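Local coordinates for conserved hypothetical protein (PDB 2FNA) that binds ADP and magnesium and is probably an archaeal ATPase of the AAA+ class, with a winged-helix domain at its C-terminal end, at residues A[146-150]-A[182-186]; A[277-281]-A[331-337]. One frame throughout, in Å; residues are numbered along the deposited sequence.

Interaction 1: residues A[146-150]-A[182-186]; sequences AQELV and LLYDY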
loop_
_atom_site.group_PDB
_atom_site.type_symbol
_atom_site.label_atom_id
_atom_site.label_comp_id
_atom_site.label_asym_id
_atom_site.label_seq_id
_atom_site.Cartn_x
_atom_site.Cartn_y
_atom_site.Cartn_z
ATOM N N ALA A 146 -0.337 -4.961 -3.758
ATOM C CA ALA A 146 -0.736 -6.007 -4.681
ATOM C C ALA A 146 -1.684 -5.542 -5.771
ATOM O O ALA A 146 -1.665 -6.111 -6.856
ATOM C CB ALA A 146 -1.369 -7.181 -3.904
ATOM N N GLN A 147 -2.518 -4.526 -5.481
ATOM C CA GLN A 147 -3.420 -3.950 -6.472
ATOM C C GLN A 147 -2.683 -3.424 -7.747
ATOM O O GLN A 147 -3.290 -3.266 -8.772
ATOM C CB GLN A 147 -4.339 -2.860 -5.868
ATOM C CG GLN A 147 -3.762 -1.429 -5.715
ATOM C CD GLN A 147 -2.762 -1.283 -4.579
ATOM O OE1 GLN A 147 -2.418 -2.247 -3.901
ATOM N NE2 GLN A 147 -2.309 -0.083 -4.365
ATOM N N GLU A 148 -1.378 -3.153 -7.651
ATOM C CA GLU A 148 -0.553 -2.824 -8.804
ATOM C C GLU A 148 -0.577 -3.919 -9.897
ATOM O O GLU A 148 -0.351 -3.646 -11.061
ATOM C CB GLU A 148 0.900 -2.598 -8.347
ATOM C CG GLU A 148 1.116 -1.299 -7.560
ATOM C CD GLU A 148 0.947 -0.027 -8.401
ATOM O OE1 GLU A 148 1.293 -0.025 -9.607
ATOM O OE2 GLU A 148 0.460 0.978 -7.841
ATOM N N LEU A 149 -0.808 -5.158 -9.493
ATOM C CA LEU A 149 -0.872 -6.317 -10.402
ATOM C C LEU A 149 -2.046 -6.286 -11.350
ATOM O O LEU A 149 -2.105 -7.053 -12.310
ATOM C CB LEU A 149 -0.921 -7.596 -9.583
ATOM C CG LEU A 149 0.325 -7.912 -8.753
ATOM C CD1 LEU A 149 0.063 -9.128 -7.901
ATOM C CD2 LEU A 149 1.524 -8.172 -9.634
ATOM N N VAL A 150 -2.996 -5.405 -11.091
ATOM C CA VAL A 150 -4.025 -5.099 -12.071
ATOM C C VAL A 150 -3.398 -4.691 -13.413
ATOM O O VAL A 150 -3.918 -4.994 -14.501
ATOM C CB VAL A 150 -4.886 -3.899 -11.603
ATOM C CG1 VAL A 150 -5.753 -3.417 -12.718
ATOM C CG2 VAL A 150 -5.748 -4.277 -10.413
ATOM N N LEU A 182 -9.533 -1.000 -5.119
ATOM C CA LEU A 182 -8.809 -1.561 -6.251
ATOM C C LEU A 182 -8.220 -2.913 -5.890
ATOM O O LEU A 182 -8.204 -3.809 -6.722
ATOM C CB LEU A 182 -7.726 -0.596 -6.786
ATOM C CG LEU A 182 -7.092 -1.013 -8.128
ATOM C CD1 LEU A 182 -8.129 -0.915 -9.254
ATOM C CD2 LEU A 182 -5.849 -0.177 -8.482
ATOM N N LEU A 183 -7.761 -3.056 -4.645
ATOM C CA LEU A 183 -7.269 -4.362 -4.130
ATOM C C LEU A 183 -8.348 -5.447 -4.136
ATOM O O LEU A 183 -8.132 -6.562 -4.628
ATOM C CB LEU A 183 -6.710 -4.221 -2.731
ATOM C CG LEU A 183 -6.147 -5.534 -2.095
ATOM C CD1 LEU A 183 -5.089 -6.177 -3.002
ATOM C CD2 LEU A 183 -5.568 -5.329 -0.710
ATOM N N TYR A 184 -9.531 -5.116 -3.615
ATOM C CA TYR A 184 -10.662 -6.048 -3.693
ATOM C C TYR A 184 -11.064 -6.402 -5.141
ATOM O O TYR A 184 -11.353 -7.563 -5.443
ATOM C CB TYR A 184 -11.845 -5.536 -2.851
ATOM C CG TYR A 184 -11.658 -5.783 -1.357
ATOM C CD1 TYR A 184 -10.919 -4.915 -0.558
ATOM C CD2 TYR A 184 -12.234 -6.892 -0.743
ATOM C CE1 TYR A 184 -10.750 -5.158 0.819
ATOM C CE2 TYR A 184 -12.068 -7.132 0.609
ATOM C CZ TYR A 184 -11.323 -6.266 1.383
ATOM O OH TYR A 184 -11.221 -6.513 2.737
ATOM N N ASP A 185 -11.107 -5.398 -6.022
ATOM C CA ASP A 185 -11.378 -5.594 -7.433
ATOM C C ASP A 185 -10.331 -6.517 -8.053
ATOM O O ASP A 185 -10.664 -7.411 -8.831
ATOM C CB ASP A 185 -11.335 -4.270 -8.187
ATOM C CG ASP A 185 -12.514 -3.410 -7.878
ATOM O OD1 ASP A 185 -13.349 -3.857 -7.084
ATOM O OD2 ASP A 185 -12.596 -2.286 -8.411
ATOM N N TYR A 186 -9.073 -6.299 -7.706
ATOM C CA TYR A 186 -7.987 -7.168 -8.217
ATOM C C TYR A 186 -8.212 -8.676 -7.916
ATOM O O TYR A 186 -7.981 -9.537 -8.764
ATOM C CB TYR A 186 -6.629 -6.726 -7.688
ATOM C CG TYR A 186 -5.579 -7.751 -8.052
ATOM C CD1 TYR A 186 -5.199 -7.933 -9.377
ATOM C CD2 TYR A 186 -5.084 -8.611 -7.112
ATOM C CE1 TYR A 186 -4.284 -8.918 -9.739
ATOM C CE2 TYR A 186 -4.179 -9.579 -7.455
ATOM C CZ TYR A 186 -3.800 -9.742 -8.782
ATOM O OH TYR A 186 -2.863 -10.728 -9.094
#

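Interaction 2: residues A[277-281]-A[331-337]; sequences EFENF and QLTKHSW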
loop_
_atom_site.group_PDB
_atom_site.type_symbol
_atom_site.label_atom_id
_atom_site.label_comp_id
_atom_site.label_asym_id
_atom_site.label_seq_id
_atom_site.Cartn_x
_atom_site.Cartn_y
_atom_site.Cartn_z
ATOM N N GLU A 277 1.670 11.815 -6.720
ATOM C CA GLU A 277 0.788 10.650 -6.651
ATOM C C GLU A 277 -0.517 10.880 -7.435
ATOM O O GLU A 277 -1.096 9.944 -7.995
ATOM C CB GLU A 277 0.494 10.330 -5.186
ATOM C CG GLU A 277 1.718 9.730 -4.484
ATOM C CD GLU A 277 1.553 9.557 -3.006
ATOM O OE1 GLU A 277 0.562 10.060 -2.425
ATOM O OE2 GLU A 277 2.444 8.925 -2.404
ATOM N N PHE A 278 -1.003 12.107 -7.475
ATOM C CA PHE A 278 -2.160 12.357 -8.303
ATOM C C PHE A 278 -1.810 12.220 -9.779
ATOM O O PHE A 278 -2.632 11.783 -10.563
ATOM C CB PHE A 278 -2.763 13.718 -8.028
ATOM C CG PHE A 278 -4.202 13.814 -8.429
ATOM C CD1 PHE A 278 -5.143 12.983 -7.830
ATOM C CD2 PHE A 278 -4.624 14.711 -9.389
ATOM C CE1 PHE A 278 -6.465 13.055 -8.164
ATOM C CE2 PHE A 278 -5.957 14.786 -9.723
ATOM C CZ PHE A 278 -6.879 13.944 -9.094
ATOM N N GLU A 279 -0.595 12.602 -10.155
ATOM C CA GLU A 279 -0.122 12.420 -11.539
ATOM C C GLU A 279 -0.058 10.948 -11.898
ATOM O O GLU A 279 -0.433 10.591 -12.998
ATOM C CB GLU A 279 1.250 13.053 -11.762
ATOM C CG GLU A 279 1.223 14.557 -11.804
ATOM C CD GLU A 279 0.274 15.057 -12.862
ATOM O OE1 GLU A 279 0.430 14.627 -14.030
ATOM O OE2 GLU A 279 -0.653 15.831 -12.516
ATOM N N ASN A 280 0.403 10.102 -10.979
ATOM C CA ASN A 280 0.310 8.652 -11.167
ATOM C C ASN A 280 -1.130 8.181 -11.385
ATOM O O ASN A 280 -1.386 7.362 -12.268
ATOM C CB ASN A 280 0.875 7.872 -9.994
ATOM C CG ASN A 280 2.342 8.060 -9.817
ATOM O OD1 ASN A 280 3.031 8.498 -10.718
ATOM N ND2 ASN A 280 2.835 7.700 -8.651
ATOM N N PHE A 281 -2.057 8.693 -10.579
ATOM C CA PHE A 281 -3.475 8.432 -10.799
ATOM C C PHE A 281 -3.963 8.863 -12.179
ATOM O O PHE A 281 -4.768 8.175 -12.774
ATOM C CB PHE A 281 -4.339 9.092 -9.708
ATOM C CG PHE A 281 -5.832 8.964 -9.951
ATOM C CD1 PHE A 281 -6.513 7.800 -9.610
ATOM C CD2 PHE A 281 -6.544 9.998 -10.550
ATOM C CE1 PHE A 281 -7.887 7.676 -9.857
ATOM C CE2 PHE A 281 -7.890 9.877 -10.798
ATOM C CZ PHE A 281 -8.574 8.726 -10.456
ATOM N N GLN A 331 -13.933 6.161 -9.551
ATOM C CA GLN A 331 -12.515 5.937 -9.706
ATOM C C GLN A 331 -11.737 6.539 -8.512
ATOM O O GLN A 331 -10.857 5.888 -7.935
ATOM C CB GLN A 331 -12.033 6.501 -11.048
ATOM C CG GLN A 331 -12.480 5.684 -12.253
ATOM C CD GLN A 331 -12.008 4.236 -12.161
ATOM O OE1 GLN A 331 -10.818 3.957 -12.259
ATOM N NE2 GLN A 331 -12.941 3.317 -11.950
ATOM N N LEU A 332 -12.081 7.770 -8.150
ATOM C CA LEU A 332 -11.433 8.490 -7.038
ATOM C C LEU A 332 -11.617 7.729 -5.731
ATOM O O LEU A 332 -10.663 7.577 -4.925
ATOM C CB LEU A 332 -12.003 9.929 -6.937
ATOM C CG LEU A 332 -11.502 10.904 -8.017
ATOM C CD1 LEU A 332 -12.254 12.221 -8.007
ATOM C CD2 LEU A 332 -10.010 11.162 -7.847
ATOM N N THR A 333 -12.828 7.217 -5.520
ATOM C CA THR A 333 -13.119 6.418 -4.318
ATOM C C THR A 333 -12.352 5.089 -4.309
ATOM O O THR A 333 -11.830 4.670 -3.259
ATOM C CB THR A 333 -14.616 6.147 -4.181
ATOM O OG1 THR A 333 -15.322 7.387 -4.164
ATOM C CG2 THR A 333 -14.922 5.422 -2.915
ATOM N N LYS A 334 -12.285 4.423 -5.465
ATOM C CA LYS A 334 -11.586 3.126 -5.565
ATOM C C LYS A 334 -10.099 3.275 -5.300
ATOM O O LYS A 334 -9.469 2.356 -4.810
ATOM C CB LYS A 334 -11.741 2.511 -6.961
ATOM C CG LYS A 334 -13.149 2.105 -7.328
ATOM C CD LYS A 334 -13.397 0.618 -7.126
ATOM C CE LYS A 334 -14.373 0.106 -8.167
ATOM N NZ LYS A 334 -14.930 -1.194 -7.725
ATOM N N HIS A 335 -9.540 4.417 -5.702
ATOM C CA HIS A 335 -8.131 4.695 -5.579
ATOM C C HIS A 335 -7.832 5.487 -4.268
ATOM O O HIS A 335 -6.681 5.820 -3.979
ATOM C CB HIS A 335 -7.595 5.393 -6.843
ATOM C CG HIS A 335 -7.564 4.507 -8.054
ATOM N ND1 HIS A 335 -6.413 3.875 -8.488
ATOM C CD2 HIS A 335 -8.547 4.127 -8.909
ATOM C CE1 HIS A 335 -6.688 3.156 -9.561
ATOM N NE2 HIS A 335 -7.973 3.287 -9.831
ATOM N N SER A 336 -8.862 5.669 -3.442
ATOM C CA SER A 336 -8.733 6.187 -2.066
ATOM C C SER A 336 -8.330 7.672 -2.004
ATOM O O SER A 336 -7.726 8.132 -1.024
ATOM C CB SER A 336 -7.800 5.301 -1.258
ATOM O OG SER A 336 -8.434 4.066 -0.977
ATOM N N TRP A 337 -8.754 8.445 -3.007
ATOM C CA TRP A 337 -8.503 9.894 -3.008
ATOM C C TRP A 337 -9.546 10.594 -2.180
ATOM O O TRP A 337 -9.232 11.550 -1.435
ATOM C CB TRP A 337 -8.459 10.453 -4.434
ATOM C CG TRP A 337 -7.209 10.087 -5.044
ATOM C CD1 TRP A 337 -6.966 9.019 -5.853
ATOM C CD2 TRP A 337 -5.958 10.725 -4.827
ATOM N NE1 TRP A 337 -5.643 8.983 -6.192
ATOM C CE2 TRP A 337 -4.995 10.011 -5.560
ATOM C CE3 TRP A 337 -5.558 11.846 -4.095
ATOM C CZ2 TRP A 337 -3.656 10.382 -5.580
ATOM C CZ3 TRP A 337 -4.239 12.207 -4.109
ATOM C CH2 TRP A 337 -3.297 11.486 -4.840
#

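Interaction 1: residues A[146-150]-A[182-186]
Gln147 and Leu183 bring the two backbones together, their CA atoms 4.5 Å apart, where the 3-10 turn 146-150 packs against the end of helix 180-186. Leu149 N bonds back to Ala146 O in the turn, while Tyr186 N reaches Leu182 O in the helix. Across the gap the contact is by packing, mostly of carbon on carbon. Gln147 CB sits 3.6 Å from Leu183 N; chi1 of 82° sets CG between the backbone N and the carbonyl carbon, against Leu182 CD2 at 3.7 Å, and the bend at chi2 then turns the amide off that contact. There NE2 bonds to both Glu145 and Glu179. Leu183 CD1 meets the methyl of Ala146. Tyr186, with CG anti to the backbone N (chi1 171°), throws its ring across the turn: CE1 lies 3.6 Å from Leu149 CB, OH lies 3.5 Å from Leu149 CD1, and Ala146 O stands over one face near the rim. Val150 CG2 tucks in beside Tyr186 CB at 3.8 Å. Putting an alanine at Tyr186 would probably open a gap over the turn and leave Leu149 without its aromatic cover. The contact joins the connections leaving adjacent strands 139-144 and 171-177 of the parallel sheet, as expected in a P-loop NTPase core.

Interaction 2: residues A[277-281]-A[331-337]
An aromatic cluster of Phe278, Phe281, His335 and Trp337 joins helix 259-282 to the C-terminal end of helix 322-334, which belongs to the winged helix-turn-helix region. That helix finishes in a Schellman motif: Ser336 takes a positive phi (69°), and Trp337 N bonds back to Leu332 O at 2.8 Å. The reversal brings the indole up against the other helix. Phe278 points its edge at the six-membered ring of Trp337, a T-shaped pair with planes at 82° and CD1 over the ring centre, 3.7 Å from Trp337 CE2. The far rim of the indole runs into the backbone, where Trp337 CH2 lies 3.5 Å from Phe278 N and CZ2 comes edge-on to Glu277 O at the same 3.5 Å.

Phe281 has CG anti to its own N (chi1 175°), which carries the ring out between Trp337 and His335. It receives the edge of the indole's five-membered ring on one face, and turns its own edge to the face of His335, with CE1 3.7 Å from His335 CG. Leu332 CD2 fills the angle between the two phenylalanines, 3.8 Å from Phe281 CZ and 4.0 Å from Phe278 CE1.

The polar groups find partners elsewhere: Glu277 OE2 forms a salt bridge with Arg40, Gln331 OE1 bonds to Arg285, whose cation also meets the Phe281 ring, and His335 ND1 bonds to Glu179, which should limit the turning of the imidazole. Helix 289-299 packs alongside, with Met296 on Phe278 and Tyr292 on Leu332, and Tyr292 also makes an edge-to-face pair with Phe281. Beyond the turn, Trp337 leads directly into strand 338-340 of the two-stranded antiparallel sheet, with its backbone bonded to Ser348.

How the interactions relate
Interaction 1 lies within the ATPase core, whereas interaction 2 binds the long helix 259-282 to the winged-helix region; neither has any fully exposed residue at its contact, and interaction 2 is the more thoroughly buried. Aliphatic chains and one tyrosine do the packing in the first, while interlocked T-shaped rings dominate the second. The two meet directly: Asp185 OD2 forms a salt bridge with Lys334 NZ at 2.7 Å, and Leu182 CD2 packs on His335 CE1 at 3.6 Å. Glu179 adds a further tie, bonding both Gln147 and His335. Helices 180-186 and 322-334 thus join the nucleotide-binding core to the C-terminal region.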